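Local coordinates for protein adenylyltransferase and sulfurtransferase uba4 (Chaetomium thermophilum, PDB 6YUB) that probably activates a ubiquitin-like sulfur-carrier protein and transfers sulfur to it for tRNA thiolation and molybdenum cofactor synthesis, and is represented by its rhodanese-like domain, at residues Ile3-Tyr8 and Met107-Gly112. Numbering follows the deposited sequence.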
ATOM      1  N   ILE C   3      -8.808  -2.891   2.040  1.00 79.12           N
ATOM      2  CA  ILE C   3      -8.993  -4.176   1.375  1.00 75.61           C
ATOM      3  C   ILE C   3      -8.183  -5.220   2.126  1.00 73.03           C
ATOM      4  O   ILE C   3      -7.091  -4.937   2.628  1.00 74.39           O
ATOM      5  CB  ILE C   3      -8.580  -4.112  -0.110  1.00 72.85           C
ATOM      6  CG1 ILE C   3      -9.022  -5.380  -0.842  1.00 75.70           C
ATOM      7  CG2 ILE C   3      -7.073  -3.934  -0.238  1.00 69.61           C
ATOM      8  CD1 ILE C   3      -8.931  -5.276  -2.352  1.00 77.25           C
ATOM      9  N   THR C   4      -8.724  -6.431   2.204  1.00 63.67           N
ATOM     10  CA  THR C   4      -8.041  -7.526   2.868  1.00 63.05           C
ATOM     11  C   THR C   4      -6.930  -8.078   1.978  1.00 62.14           C
ATOM     12  O   THR C   4      -6.929  -7.900   0.758  1.00 62.67           O
ATOM     13  CB  THR C   4      -9.029  -8.639   3.222  1.00 65.14           C
ATOM     14  OG1 THR C   4      -9.583  -9.190   2.020  1.00 66.81           O
ATOM     15  CG2 THR C   4     -10.154  -8.095   4.092  1.00 66.50           C
ATOM     16  N   ALA C   5      -5.972  -8.755   2.612  1.00 64.38           N
ATOM     17  CA  ALA C   5      -4.882  -9.364   1.858  1.00 68.56           C
ATOM     18  C   ALA C   5      -5.409 -10.382   0.857  1.00 73.72           C
ATOM     19  O   ALA C   5      -4.943 -10.439  -0.288  1.00 71.84           O
ATOM     20  CB  ALA C   5      -3.884 -10.018   2.813  1.00 67.53           C
ATOM     21  N   THR C   6      -6.385 -11.195   1.266  1.00 94.42           N
ATOM     22  CA  THR C   6      -6.955 -12.188   0.364  1.00 99.78           C
ATOM     23  C   THR C   6      -7.690 -11.520  -0.792  1.00101.27           C
ATOM     24  O   THR C   6      -7.493 -11.881  -1.958  1.00106.30           O
ATOM     25  CB  THR C   6      -7.900 -13.116   1.131  1.00102.65           C
ATOM     26  OG1 THR C   6      -8.835 -12.332   1.885  1.00103.40           O
ATOM     27  CG2 THR C   6      -7.119 -14.021   2.070  1.00102.03           C
ATOM     28  N   ALA C   7      -8.549 -10.542  -0.488  1.00 72.67           N
ATOM     29  CA  ALA C   7      -9.298  -9.864  -1.539  1.00 69.68           C
ATOM     30  C   ALA C   7      -8.363  -9.177  -2.526  1.00 68.81           C
ATOM     31  O   ALA C   7      -8.578  -9.239  -3.742  1.00 70.89           O
ATOM     32  CB  ALA C   7     -10.264  -8.851  -0.923  1.00 69.80           C
ATOM     33  N   TYR C   8      -7.319  -8.515  -2.022  1.00 73.56           N
ATOM     34  CA  TYR C   8      -6.365  -7.859  -2.909  1.00 70.48           C
ATOM     35  C   TYR C   8      -5.668  -8.870  -3.809  1.00 71.29           C
ATOM     36  O   TYR C   8      -5.419  -8.596  -4.989  1.00 70.99           O
ATOM     37  CB  TYR C   8      -5.339  -7.077  -2.093  1.00 66.09           C
ATOM     38  CG  TYR C   8      -4.185  -6.556  -2.917  1.00 64.22           C
ATOM     39  CD1 TYR C   8      -4.343  -5.452  -3.745  1.00 65.77           C
ATOM     40  CD2 TYR C   8      -2.941  -7.169  -2.872  1.00 64.50           C
ATOM     41  CE1 TYR C   8      -3.291  -4.973  -4.502  1.00 66.36           C
ATOM     42  CE2 TYR C   8      -1.884  -6.697  -3.626  1.00 64.35           C
ATOM     43  CZ  TYR C   8      -2.065  -5.600  -4.440  1.00 66.19           C
ATOM     44  OH  TYR C   8      -1.015  -5.127  -5.190  1.00 67.30           O
ATOM     45  N   MET C 107      -6.314   2.931  -1.254  1.00 66.44           N
ATOM     46  CA  MET C 107      -6.625   1.931  -0.247  1.00 71.32           C
ATOM     47  C   MET C 107      -5.352   1.503   0.469  1.00 69.45           C
ATOM     48  O   MET C 107      -4.237   1.863   0.078  1.00 69.89           O
ATOM     49  CB  MET C 107      -7.293   0.696  -0.872  1.00 79.54           C
ATOM     50  CG  MET C 107      -8.426   0.996  -1.832  1.00 90.72           C
ATOM     51  SD  MET C 107      -8.411  -0.132  -3.240  1.00 98.43           S
ATOM     52  CE  MET C 107      -8.098  -1.693  -2.418  1.00 98.75           C
ATOM     53  N   ASP C 108      -5.533   0.717   1.528  1.00 69.71           N
ATOM     54  CA  ASP C 108      -4.422   0.049   2.194  1.00 69.59           C
ATOM     55  C   ASP C 108      -4.830  -1.383   2.507  1.00 68.63           C
ATOM     56  O   ASP C 108      -6.016  -1.708   2.608  1.00 70.52           O
ATOM     57  CB  ASP C 108      -3.996   0.776   3.478  1.00 69.10           C
ATOM     58  CG  ASP C 108      -5.043   0.698   4.568  1.00 68.80           C
ATOM     59  OD1 ASP C 108      -6.246   0.818   4.253  1.00 69.43           O
ATOM     60  OD2 ASP C 108      -4.662   0.517   5.742  1.00 65.62           O
ATOM     61  N   ILE C 109      -3.826  -2.237   2.663  1.00 69.83           N
ATOM     62  CA  ILE C 109      -4.044  -3.661   2.897  1.00 67.42           C
ATOM     63  C   ILE C 109      -4.219  -3.889   4.392  1.00 66.00           C
ATOM     64  O   ILE C 109      -3.339  -3.549   5.190  1.00 65.02           O
ATOM     65  CB  ILE C 109      -2.885  -4.501   2.334  1.00 64.90           C
ATOM     66  CG1 ILE C 109      -2.767  -4.261   0.825  1.00 64.86           C
ATOM     67  CG2 ILE C 109      -3.094  -5.978   2.642  1.00 65.04           C
ATOM     68  CD1 ILE C 109      -1.812  -5.191   0.105  1.00 65.42           C
ATOM     69  N   VAL C 110      -5.360  -4.471   4.770  1.00 58.51           N
ATOM     70  CA  VAL C 110      -5.631  -4.753   6.172  1.00 59.70           C
ATOM     71  C   VAL C 110      -4.608  -5.749   6.696  1.00 63.65           C
ATOM     72  O   VAL C 110      -4.365  -6.799   6.087  1.00 63.64           O
ATOM     73  CB  VAL C 110      -7.065  -5.280   6.340  1.00 61.02           C
ATOM     74  CG1 VAL C 110      -7.264  -5.856   7.734  1.00 60.78           C
ATOM     75  CG2 VAL C 110      -8.070  -4.168   6.065  1.00 60.36           C
ATOM     76  N   GLY C 111      -4.002  -5.422   7.835  1.00 69.11           N
ATOM     77  CA  GLY C 111      -3.004  -6.276   8.439  1.00 72.48           C
ATOM     78  C   GLY C 111      -1.626  -6.187   7.829  1.00 73.99           C
ATOM     79  O   GLY C 111      -0.707  -6.855   8.320  1.00 76.77           O
ATOM     80  N   GLY C 112      -1.450  -5.401   6.772  1.00 61.76           N
ATOM     81  CA  GLY C 112      -0.143  -5.184   6.197  1.00 62.46           C
ATOM     82  C   GLY C 112       0.491  -6.463   5.682  1.00 64.56           C
ATOM     83  O   GLY C 112      -0.182  -7.431   5.313  1.00 64.32           O
TER
HETATM   84  O   HOH W   1      -6.067  -8.776   5.480  1.00 61.48           O
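Bends at chi2 (142°) and chi3 (44°) curl the M107 chain back toward I3, while I109 CG1 stands anti to the carbonyl carbon (chi1 -60°) and, with chi2 extended, CD1 reaches the Y8 ring. M107 CE lands against the CB branch point of I3, 3.3 Å from I3 CG2, closer than ordinary van der Waals contact. I109 CD1 sits over one face of the Y8 ring, 4.1 Å from its centroid and displaced toward the rim, a CH-pi contact, while I109 CG2 packs 4.1 Å from A5 CB. With an alanine at I3 the CG2 and CD1 contacts go, and the M107 methyl, left with CB alone of that side chain, would probably be freer to turn, with a gap opened beside I109 CG1.

The backbones join as a parallel bridge at I3 and I109, evidenced by two hydrogen bonds: I3 N to D108 O at 3.1 Å, and V110 N to I3 O at 2.8 Å, the latter nearly straight. I109 CA also approaches I3 O in a CA-H...O contact. Beyond the T4-V110 pair the chains separate, and a water accepts from A5 N and donates to V110 O (2.7 Å). T4 serves as N-cap of the helix, its OG1 accepting from A7 N at 3.0 Å, and I109-G112 forms a type II turn, closed by G112 N to I109 O, with G111 at positive phi.

Strand 2-3 is an outermost strand of the parallel sheet of the rhodanese-like domain, alongside 106-109, whose other edge bonds to 76-79. D108, salt-bridged to R2, faces helix 86-95; across the sheet Y8 bonds through OH to H20 and rests on V77 and W116, while A5 meets A115, tying helix 5-13 to helix 112-119.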